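PDB 3ON5: BH1974 protein, which probably assists the maturation of xanthine dehydrogenase-type molybdenum enzymes, as do its relatives of the XdhC/CoxI family. Local coordinates for residues A[23-33]-A[127-138]; A[77-85]-A[116-124]. All blocks are in the same frame, centred on the assembly; numbering follows the deposited sequence. Where two conformers were deposited one is given.

Contact 2 is nested in the loop that contact 1 closes, and its strand 113-121 runs almost directly into helix 124-139 of contact 1. Their centres are 18 Å apart, yet they touch, Leu29 CD2 lying 3.8 Å from Val122 CG1. Contact 2 is buried and mainly apolar, with no hydrogen bond between its segments, a helix laid on an antiparallel sheet, with a second subunit close to its helix. Contact 1 is only partly buried: two helices share a leucine-rich core, while a less certain arginine-aspartate salt bridge and a tyrosine-glutamate contact lie toward its more exposed margins.

Contact 1: A[23-33]-A[127-138]; sequences IELLETLAGTD and RQHLKRVYDYLC
Two helices, 22-30 near the N-terminus and 124-139 in the BH1974-like central region, pack through Leu26, which enters as a knob into the hole formed by Leu130, Val133, Tyr134 and Leu137. Leu26 CD1 lies 3.7 Å from Val133 CG1 and also meets Leu137 CD1, whereas Leu26 CD2 turns to Leu130 CD2 at 3.8 Å. One turn on, Leu29 CD1 presses on Leu130 CD1 at 3.6 Å. At the other end Ile23 is extended, CG1 anti to the backbone N (chi1 -164°), which carries Ile23 CD1 to 3.8 Å from Leu137 CB; the two side chains run alongside with opposite headings.

The segment axes approach to 9.1 Å and run 130° apart, joining a helix that lies against strand 55-59 to one that also packs, through His129, Leu130 and Val133, on Phe160 and Phe168 of the central antiparallel sheet. Tyr134 borders the leucine core. Ile23 O meets the edge of the Tyr134 ring near its plane, 3.7 Å from Tyr134 CE1, and the aliphatic part of Glu27 crosses the ring obliquely, Glu27 CG 3.5 Å from Tyr134 OH.

Beyond the helix end, Arg127 grips Asp33 side-on: NE donates to OD1 and NH2 to OD2, each at 3.2 Å. Both oxygens lie close to the guanidinium plane, but the carboxylate is turned 63° from it, and NE meets OD1 from above the carboxylate plane. Asp33 has two conformers, and the pairing, seen in one, is therefore less certain. Glu24, whose CB points away from helix 124-139, forms a salt bridge with Lys199.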
loop_
_atom_site.group_PDB
_atom_site.type_symbol
_atom_site.label_atom_id
_atom_site.label_comp_id
_atom_site.label_asym_id
_atom_site.label_seq_id
_atom_site.Cartn_x
_atom_site.Cartn_y
_atom_site.Cartn_z
ATOM N N ILE A 23 7.504 -17.982 -20.309
ATOM C CA ILE A 23 7.649 -16.831 -21.227
ATOM C C ILE A 23 7.437 -15.490 -20.456
ATOM O O ILE A 23 8.073 -14.497 -20.790
ATOM C CB ILE A 23 6.700 -16.930 -22.482
ATOM C CG1 ILE A 23 7.126 -15.951 -23.624
ATOM C CG2 ILE A 23 5.208 -16.830 -22.132
ATOM C CD1 ILE A 23 6.518 -16.181 -25.064
ATOM N N GLU A 24 6.577 -15.480 -19.436
ATOM C CA GLU A 24 6.307 -14.293 -18.625
ATOM C C GLU A 24 7.491 -14.061 -17.655
ATOM O O GLU A 24 7.849 -12.912 -17.401
ATOM C CB GLU A 24 4.954 -14.418 -17.863
ATOM C CG GLU A 24 3.720 -14.788 -18.696
ATOM C CD GLU A 24 3.240 -13.836 -19.782
ATOM O OE1 GLU A 24 4.024 -13.525 -20.708
ATOM O OE2 GLU A 24 2.035 -13.494 -19.765
ATOM N N LEU A 25 8.119 -15.153 -17.157
ATOM C CA LEU A 25 9.272 -15.063 -16.270
ATOM C C LEU A 25 10.477 -14.547 -17.036
ATOM O O LEU A 25 11.155 -13.640 -16.563
ATOM C CB LEU A 25 9.578 -16.417 -15.643
ATOM C CG LEU A 25 10.289 -16.377 -14.275
ATOM C CD1 LEU A 25 9.299 -16.067 -13.126
ATOM C CD2 LEU A 25 10.930 -17.696 -13.987
ATOM N N LEU A 26 10.718 -15.092 -18.239
ATOM C CA LEU A 26 11.788 -14.670 -19.134
ATOM C C LEU A 26 11.529 -13.256 -19.654
ATOM O O LEU A 26 12.480 -12.549 -19.989
ATOM C CB LEU A 26 11.951 -15.643 -20.317
ATOM C CG LEU A 26 12.380 -17.078 -20.049
ATOM C CD1 LEU A 26 12.495 -17.823 -21.334
ATOM C CD2 LEU A 26 13.732 -17.153 -19.346
ATOM N N GLU A 27 10.250 -12.847 -19.739
ATOM C CA GLU A 27 9.850 -11.511 -20.175
ATOM C C GLU A 27 10.339 -10.497 -19.153
ATOM O O GLU A 27 10.890 -9.476 -19.550
ATOM C CB GLU A 27 8.318 -11.418 -20.368
ATOM C CG GLU A 27 7.837 -10.169 -21.101
ATOM C CD GLU A 27 6.359 -10.134 -21.462
ATOM O OE1 GLU A 27 5.833 -11.164 -21.947
ATOM O OE2 GLU A 27 5.753 -9.043 -21.349
ATOM N N THR A 28 10.178 -10.813 -17.846
ATOM C CA THR A 28 10.548 -10.008 -16.675
ATOM C C THR A 28 12.072 -9.659 -16.708
ATOM O O THR A 28 12.432 -8.540 -16.323
ATOM C CB THR A 28 10.152 -10.776 -15.403
ATOM O OG1 THR A 28 8.743 -11.018 -15.458
ATOM C CG2 THR A 28 10.475 -10.032 -14.114
ATOM N N LEU A 29 12.934 -10.555 -17.223
ATOM C CA LEU A 29 14.379 -10.306 -17.341
ATOM C C LEU A 29 14.713 -9.253 -18.412
ATOM O O LEU A 29 15.701 -8.529 -18.265
ATOM C CB LEU A 29 15.104 -11.597 -17.679
ATOM C CG LEU A 29 15.040 -12.643 -16.594
ATOM C CD1 LEU A 29 15.126 -14.006 -17.165
ATOM C CD2 LEU A 29 16.079 -12.396 -15.538
ATOM N N ALA A 30 13.891 -9.163 -19.475
ATOM C CA ALA A 30 14.058 -8.194 -20.570
ATOM C C ALA A 30 13.789 -6.735 -20.085
ATOM O O ALA A 30 14.441 -5.804 -20.572
ATOM C CB ALA A 30 13.133 -8.546 -21.737
ATOM N N GLY A 31 12.895 -6.588 -19.098
ATOM C CA GLY A 31 12.514 -5.314 -18.492
ATOM C C GLY A 31 13.547 -4.606 -17.625
ATOM O O GLY A 31 14.628 -4.249 -18.103
ATOM N N THR A 32 13.213 -4.413 -16.324
ATOM C CA THR A 32 13.894 -3.647 -15.254
ATOM C C THR A 32 15.468 -3.754 -15.123
ATOM O O THR A 32 16.028 -2.918 -14.389
ATOM C CB THR A 32 13.363 -4.096 -13.880
ATOM N N ASP A 33 16.129 -4.735 -15.803
ATOM C CA ASP A 33 17.581 -5.027 -15.808
ATOM C C ASP A 33 18.274 -4.534 -14.491
ATOM O O ASP A 33 18.839 -3.438 -14.424
ATOM C CB ASP A 33 18.285 -4.434 -17.053
ATOM C CG ASP A 33 18.016 -5.189 -18.353
ATOM O OD1 ASP A 33 17.601 -6.374 -18.285
ATOM O OD2 ASP A 33 18.281 -4.617 -19.438
ATOM N N ARG A 127 21.843 -13.468 -18.809
ATOM C CA ARG A 127 20.843 -12.455 -19.172
ATOM C C ARG A 127 20.648 -12.455 -20.689
ATOM O O ARG A 127 19.517 -12.510 -21.182
ATOM C CB ARG A 127 21.271 -11.063 -18.668
ATOM C CG ARG A 127 20.268 -9.966 -18.957
ATOM C CD ARG A 127 20.906 -8.596 -18.971
ATOM N NE ARG A 127 20.125 -7.632 -19.764
ATOM C CZ ARG A 127 20.214 -7.469 -21.090
ATOM N NH1 ARG A 127 21.038 -8.230 -21.811
ATOM N NH2 ARG A 127 19.465 -6.563 -21.705
ATOM N N GLN A 128 21.770 -12.454 -21.422
ATOM C CA GLN A 128 21.823 -12.453 -22.879
ATOM C C GLN A 128 21.218 -13.757 -23.439
ATOM O O GLN A 128 20.395 -13.688 -24.344
ATOM C CB GLN A 128 23.279 -12.278 -23.319
ATOM C CG GLN A 128 23.498 -12.021 -24.815
ATOM C CD GLN A 128 24.972 -11.852 -25.157
ATOM O OE1 GLN A 128 25.878 -12.554 -24.635
ATOM N NE2 GLN A 128 25.226 -10.937 -26.081
ATOM N N HIS A 129 21.585 -14.927 -22.870
ATOM C CA HIS A 129 21.090 -16.230 -23.318
ATOM C C HIS A 129 19.582 -16.370 -23.105
ATOM O O HIS A 129 18.892 -16.844 -24.004
ATOM C CB HIS A 129 21.809 -17.381 -22.620
ATOM C CG HIS A 129 23.281 -17.430 -22.883
ATOM N ND1 HIS A 129 23.790 -17.391 -24.178
ATOM C CD2 HIS A 129 24.307 -17.616 -22.018
ATOM C CE1 HIS A 129 25.102 -17.484 -24.051
ATOM N NE2 HIS A 129 25.462 -17.632 -22.772
ATOM N N LEU A 130 19.071 -15.941 -21.944
ATOM C CA LEU A 130 17.643 -16.006 -21.627
ATOM C C LEU A 130 16.835 -15.034 -22.522
ATOM O O LEU A 130 15.701 -15.347 -22.888
ATOM C CB LEU A 130 17.409 -15.713 -20.145
ATOM C CG LEU A 130 17.993 -16.739 -19.165
ATOM C CD1 LEU A 130 17.899 -16.254 -17.748
ATOM C CD2 LEU A 130 17.362 -18.124 -19.332
ATOM N N LYS A 131 17.434 -13.890 -22.924
ATOM C CA LYS A 131 16.791 -12.938 -23.835
ATOM C C LYS A 131 16.624 -13.616 -25.203
ATOM O O LYS A 131 15.594 -13.427 -25.837
ATOM C CB LYS A 131 17.597 -11.627 -23.925
ATOM C CG LYS A 131 16.958 -10.489 -24.732
ATOM C CD LYS A 131 17.418 -10.460 -26.199
ATOM C CE LYS A 131 16.906 -9.291 -27.018
ATOM N NZ LYS A 131 15.427 -9.311 -27.200
ATOM N N ARG A 132 17.608 -14.446 -25.621
ATOM C CA ARG A 132 17.594 -15.200 -26.874
ATOM C C ARG A 132 16.537 -16.308 -26.800
ATOM O O ARG A 132 15.857 -16.548 -27.795
ATOM C CB ARG A 132 18.983 -15.777 -27.189
ATOM C CG ARG A 132 19.128 -16.253 -28.631
ATOM C CD ARG A 132 20.561 -16.565 -28.993
ATOM N NE ARG A 132 20.702 -16.977 -30.394
ATOM C CZ ARG A 132 21.860 -17.305 -30.967
ATOM N NH1 ARG A 132 22.991 -17.274 -30.268
ATOM N NH2 ARG A 132 21.896 -17.670 -32.245
ATOM N N VAL A 133 16.364 -16.953 -25.619
ATOM C CA VAL A 133 15.356 -17.993 -25.385
ATOM C C VAL A 133 13.961 -17.376 -25.595
ATOM O O VAL A 133 13.173 -17.900 -26.383
ATOM C CB VAL A 133 15.499 -18.635 -23.991
ATOM C CG1 VAL A 133 14.453 -19.721 -23.779
ATOM C CG2 VAL A 133 16.892 -19.205 -23.798
ATOM N N TYR A 134 13.702 -16.223 -24.948
ATOM C CA TYR A 134 12.454 -15.465 -25.034
ATOM C C TYR A 134 12.112 -15.149 -26.503
ATOM O O TYR A 134 11.004 -15.461 -26.943
ATOM C CB TYR A 134 12.577 -14.189 -24.203
ATOM C CG TYR A 134 11.421 -13.228 -24.331
ATOM C CD1 TYR A 134 10.235 -13.434 -23.627
ATOM C CD2 TYR A 134 11.543 -12.060 -25.081
ATOM C CE1 TYR A 134 9.178 -12.529 -23.714
ATOM C CE2 TYR A 134 10.491 -11.153 -25.183
ATOM C CZ TYR A 134 9.314 -11.386 -24.493
ATOM O OH TYR A 134 8.293 -10.466 -24.600
ATOM N N ASP A 135 13.075 -14.619 -27.271
ATOM C CA ASP A 135 12.890 -14.311 -28.691
ATOM C C ASP A 135 12.483 -15.558 -29.492
ATOM O O ASP A 135 11.658 -15.425 -30.393
ATOM C CB ASP A 135 14.160 -13.695 -29.296
ATOM C CG ASP A 135 14.539 -12.345 -28.711
ATOM O OD1 ASP A 135 13.698 -11.752 -27.970
ATOM O OD2 ASP A 135 15.668 -11.868 -28.996
ATOM N N TYR A 136 13.018 -16.754 -29.166
ATOM C CA TYR A 136 12.632 -17.972 -29.879
ATOM C C TYR A 136 11.210 -18.393 -29.494
ATOM O O TYR A 136 10.509 -18.918 -30.351
ATOM C CB TYR A 136 13.612 -19.138 -29.651
ATOM C CG TYR A 136 14.843 -19.057 -30.529
ATOM C CD1 TYR A 136 14.782 -19.384 -31.880
ATOM C CD2 TYR A 136 16.076 -18.691 -30.004
ATOM C CE1 TYR A 136 15.906 -19.301 -32.697
ATOM C CE2 TYR A 136 17.209 -18.605 -30.810
ATOM C CZ TYR A 136 17.116 -18.901 -32.161
ATOM O OH TYR A 136 18.223 -18.833 -32.975
ATOM N N LEU A 137 10.772 -18.147 -28.249
ATOM C CA LEU A 137 9.412 -18.507 -27.822
ATOM C C LEU A 137 8.390 -17.544 -28.423
ATOM O O LEU A 137 7.233 -17.920 -28.634
ATOM C CB LEU A 137 9.281 -18.525 -26.292
ATOM C CG LEU A 137 10.225 -19.418 -25.512
ATOM C CD1 LEU A 137 10.019 -19.223 -24.028
ATOM C CD2 LEU A 137 10.069 -20.858 -25.899
ATOM N N CYS A 138 8.821 -16.296 -28.691
ATOM C CA CYS A 138 8.008 -15.257 -29.333
ATOM C C CYS A 138 7.818 -15.625 -30.807
ATOM O O CYS A 138 6.775 -15.351 -31.405
ATOM C CB CYS A 138 8.646 -13.877 -29.163
ATOM S SG CYS A 138 8.577 -13.238 -27.461
#

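Contact 2: A[77-85]-A[116-124]; sequences LTIKAQKVW and SVLLEPVDL
Leu119, Val84 and Leu77 carry the apolar packing between helix 77-85 and segment 116-124, which begins as strand. Leu119 CD1 lies under the helix, 3.6 Å from Lys80 CB and 4.0 Å from Leu77 CD2, while Leu119 CB meets Val84 CG2 at 3.8 Å. Only the base of Lys80 takes part, as its chain bends at chi2 (-76°) and leads the ammonium away. Leu77 and Val117 meet tip to tip, CD2 to CG1 at 3.9 Å. The two methyls of Val84 part company: CG2 stays on Leu119, whereas CG1, anti to the backbone N (chi1 165°), reaches Pro121 CD at 3.7 Å, the two side chains crossing at about a right angle.

Aromatic contacts take over at the end of the strand. Trp85 CE3 lies 3.8 Å from Pro121 CB, and Val122 O comes to the edge of the indole near its plane, 3.4 Å from Trp85 CZ3. The same indole meets Trp105 of the second subunit, so this corner of the contact borders the subunit interface.

No hydrogen bond crosses between the segments; polar ends find partners beyond them. Glu120, on the opposite strand face, forms a salt bridge with Lys147. Val122 centres an inverse gamma turn, and Asp123 then N-caps helix 124-139, its OD1 accepting from Leu126 N.

The strand is hydrogen-bonded between strands 36-46 and 91-96, and the helix runs over it with the segment axes 41° apart, a helix packed on one face of an antiparallel sheet, as in two-layer alpha+beta folds.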
loop_
_atom_site.group_PDB
_atom_site.type_symbol
_atom_site.label_atom_id
_atom_site.label_comp_id
_atom_site.label_asym_id
_atom_site.label_seq_id
_atom_site.Cartn_x
_atom_site.Cartn_y
_atom_site.Cartn_z
ATOM N N LEU A 77 15.976 -18.201 1.300
ATOM C CA LEU A 77 16.491 -18.100 -0.060
ATOM C C LEU A 77 16.947 -16.684 -0.373
ATOM O O LEU A 77 18.019 -16.526 -0.937
ATOM C CB LEU A 77 15.450 -18.540 -1.084
ATOM C CG LEU A 77 15.200 -20.028 -1.207
ATOM C CD1 LEU A 77 14.045 -20.307 -2.168
ATOM C CD2 LEU A 77 16.450 -20.748 -1.689
ATOM N N THR A 78 16.186 -15.661 0.060
ATOM C CA THR A 78 16.497 -14.247 -0.161
ATOM C C THR A 78 17.930 -13.932 0.315
ATOM O O THR A 78 18.666 -13.229 -0.384
ATOM C CB THR A 78 15.467 -13.385 0.547
ATOM O OG1 THR A 78 14.217 -13.571 -0.111
ATOM C CG2 THR A 78 15.813 -11.921 0.509
ATOM N N ILE A 79 18.318 -14.481 1.477
ATOM C CA ILE A 79 19.639 -14.289 2.066
ATOM C C ILE A 79 20.640 -15.077 1.222
ATOM O O ILE A 79 21.689 -14.526 0.872
ATOM C CB ILE A 79 19.648 -14.694 3.588
ATOM C CG1 ILE A 79 19.014 -13.591 4.478
ATOM C CG2 ILE A 79 21.071 -14.948 4.112
ATOM C CD1 ILE A 79 17.560 -13.219 4.250
ATOM N N LYS A 80 20.313 -16.348 0.877
ATOM C CA LYS A 80 21.176 -17.206 0.044
ATOM C C LYS A 80 21.410 -16.553 -1.340
ATOM O O LYS A 80 22.551 -16.480 -1.794
ATOM C CB LYS A 80 20.574 -18.614 -0.125
ATOM C CG LYS A 80 20.252 -19.385 1.158
ATOM C CD LYS A 80 21.430 -19.991 1.897
ATOM C CE LYS A 80 20.897 -20.738 3.096
ATOM N NZ LYS A 80 21.952 -21.449 3.857
ATOM N N ALA A 81 20.334 -16.018 -1.964
ATOM C CA ALA A 81 20.360 -15.329 -3.261
ATOM C C ALA A 81 21.292 -14.133 -3.230
ATOM O O ALA A 81 22.037 -13.925 -4.173
ATOM C CB ALA A 81 18.964 -14.882 -3.648
ATOM N N GLN A 82 21.275 -13.374 -2.134
ATOM C CA GLN A 82 22.100 -12.196 -1.906
ATOM C C GLN A 82 23.592 -12.605 -1.882
ATOM O O GLN A 82 24.424 -11.913 -2.469
ATOM C CB GLN A 82 21.647 -11.560 -0.589
ATOM C CG GLN A 82 21.874 -10.059 -0.444
ATOM C CD GLN A 82 20.874 -9.422 0.516
ATOM O OE1 GLN A 82 19.817 -9.984 0.850
ATOM N NE2 GLN A 82 21.121 -8.173 0.886
ATOM N N LYS A 83 23.910 -13.777 -1.279
ATOM C CA LYS A 83 25.275 -14.327 -1.200
ATOM C C LYS A 83 25.720 -14.796 -2.581
ATOM O O LYS A 83 26.830 -14.450 -3.001
ATOM C CB LYS A 83 25.369 -15.476 -0.169
ATOM N N VAL A 84 24.834 -15.545 -3.300
ATOM C CA VAL A 84 25.051 -16.071 -4.655
ATOM C C VAL A 84 25.393 -14.891 -5.608
ATOM O O VAL A 84 26.343 -15.006 -6.381
ATOM C CB VAL A 84 23.827 -16.897 -5.145
ATOM C CG1 VAL A 84 23.857 -17.148 -6.651
ATOM C CG2 VAL A 84 23.717 -18.214 -4.385
ATOM N N TRP A 85 24.678 -13.756 -5.510
ATOM C CA TRP A 85 24.959 -12.596 -6.346
ATOM C C TRP A 85 26.333 -12.014 -6.048
ATOM O O TRP A 85 27.063 -11.679 -6.978
ATOM C CB TRP A 85 23.905 -11.486 -6.195
ATOM C CG TRP A 85 24.177 -10.336 -7.117
ATOM C CD1 TRP A 85 24.843 -9.184 -6.819
ATOM C CD2 TRP A 85 24.000 -10.340 -8.539
ATOM N NE1 TRP A 85 25.007 -8.422 -7.956
ATOM C CE2 TRP A 85 24.507 -9.113 -9.029
ATOM C CE3 TRP A 85 23.406 -11.243 -9.448
ATOM C CZ2 TRP A 85 24.405 -8.750 -10.375
ATOM C CZ3 TRP A 85 23.324 -10.886 -10.784
ATOM C CH2 TRP A 85 23.814 -9.653 -11.232
ATOM N N SER A 116 15.368 -29.466 -3.381
ATOM C CA SER A 116 16.690 -29.003 -3.794
ATOM C C SER A 116 16.508 -27.789 -4.742
ATOM O O SER A 116 15.962 -27.912 -5.860
ATOM C CB SER A 116 17.479 -30.139 -4.447
ATOM O OG SER A 116 17.493 -31.321 -3.657
ATOM N N VAL A 117 16.901 -26.609 -4.256
ATOM C CA VAL A 117 16.781 -25.355 -5.000
ATOM C C VAL A 117 18.157 -24.961 -5.529
ATOM O O VAL A 117 19.109 -24.894 -4.746
ATOM C CB VAL A 117 16.165 -24.228 -4.110
ATOM C CG1 VAL A 117 15.952 -22.939 -4.905
ATOM C CG2 VAL A 117 14.859 -24.682 -3.457
ATOM N N LEU A 118 18.267 -24.721 -6.849
ATOM C CA LEU A 118 19.507 -24.262 -7.476
ATOM C C LEU A 118 19.416 -22.754 -7.743
ATOM O O LEU A 118 18.562 -22.307 -8.522
ATOM C CB LEU A 118 19.829 -25.034 -8.771
ATOM C CG LEU A 118 20.999 -24.503 -9.645
ATOM C CD1 LEU A 118 22.359 -24.708 -8.977
ATOM C CD2 LEU A 118 21.013 -25.180 -10.969
ATOM N N LEU A 119 20.318 -21.985 -7.099
ATOM C CA LEU A 119 20.390 -20.527 -7.214
ATOM C C LEU A 119 21.512 -20.145 -8.179
ATOM O O LEU A 119 22.654 -20.540 -7.965
ATOM C CB LEU A 119 20.605 -19.893 -5.821
ATOM C CG LEU A 119 19.477 -20.094 -4.798
ATOM C CD1 LEU A 119 19.984 -20.025 -3.409
ATOM C CD2 LEU A 119 18.402 -19.092 -4.966
ATOM N N GLU A 120 21.166 -19.445 -9.275
ATOM C CA GLU A 120 22.093 -18.989 -10.320
ATOM C C GLU A 120 22.062 -17.489 -10.471
ATOM O O GLU A 120 20.973 -16.940 -10.652
ATOM C CB GLU A 120 21.759 -19.614 -11.670
ATOM C CG GLU A 120 22.076 -21.087 -11.780
ATOM C CD GLU A 120 21.484 -21.680 -13.040
ATOM O OE1 GLU A 120 20.235 -21.711 -13.138
ATOM O OE2 GLU A 120 22.263 -22.080 -13.938
ATOM N N PRO A 121 23.224 -16.785 -10.436
ATOM C CA PRO A 121 23.170 -15.330 -10.648
ATOM C C PRO A 121 22.894 -15.033 -12.114
ATOM O O PRO A 121 23.573 -15.586 -12.985
ATOM C CB PRO A 121 24.547 -14.841 -10.196
ATOM C CG PRO A 121 25.434 -16.036 -10.228
ATOM C CD PRO A 121 24.608 -17.276 -10.254
ATOM N N VAL A 122 21.856 -14.227 -12.395
ATOM C CA VAL A 122 21.554 -13.837 -13.771
ATOM C C VAL A 122 22.597 -12.791 -14.158
ATOM O O VAL A 122 22.362 -11.588 -14.014
ATOM C CB VAL A 122 20.100 -13.362 -14.008
ATOM C CG1 VAL A 122 19.869 -13.014 -15.480
ATOM C CG2 VAL A 122 19.107 -14.426 -13.556
ATOM N N ASP A 123 23.789 -13.277 -14.564
ATOM C CA ASP A 123 24.919 -12.460 -14.985
ATOM C C ASP A 123 24.671 -11.969 -16.417
ATOM O O ASP A 123 23.685 -12.385 -17.036
ATOM C CB ASP A 123 26.245 -13.240 -14.853
ATOM C CG ASP A 123 26.404 -14.570 -15.586
ATOM O OD1 ASP A 123 25.613 -14.842 -16.512
ATOM O OD2 ASP A 123 27.372 -15.307 -15.276
ATOM N N LEU A 124 25.559 -11.103 -16.950
ATOM C CA LEU A 124 25.391 -10.521 -18.282
ATOM C C LEU A 124 25.318 -11.626 -19.346
ATOM O O LEU A 124 24.545 -11.486 -20.292
ATOM C CB LEU A 124 26.513 -9.518 -18.591
ATOM C CG LEU A 124 26.523 -8.200 -17.765
ATOM C CD1 LEU A 124 27.647 -7.283 -18.195
ATOM C CD2 LEU A 124 25.267 -7.431 -17.952
#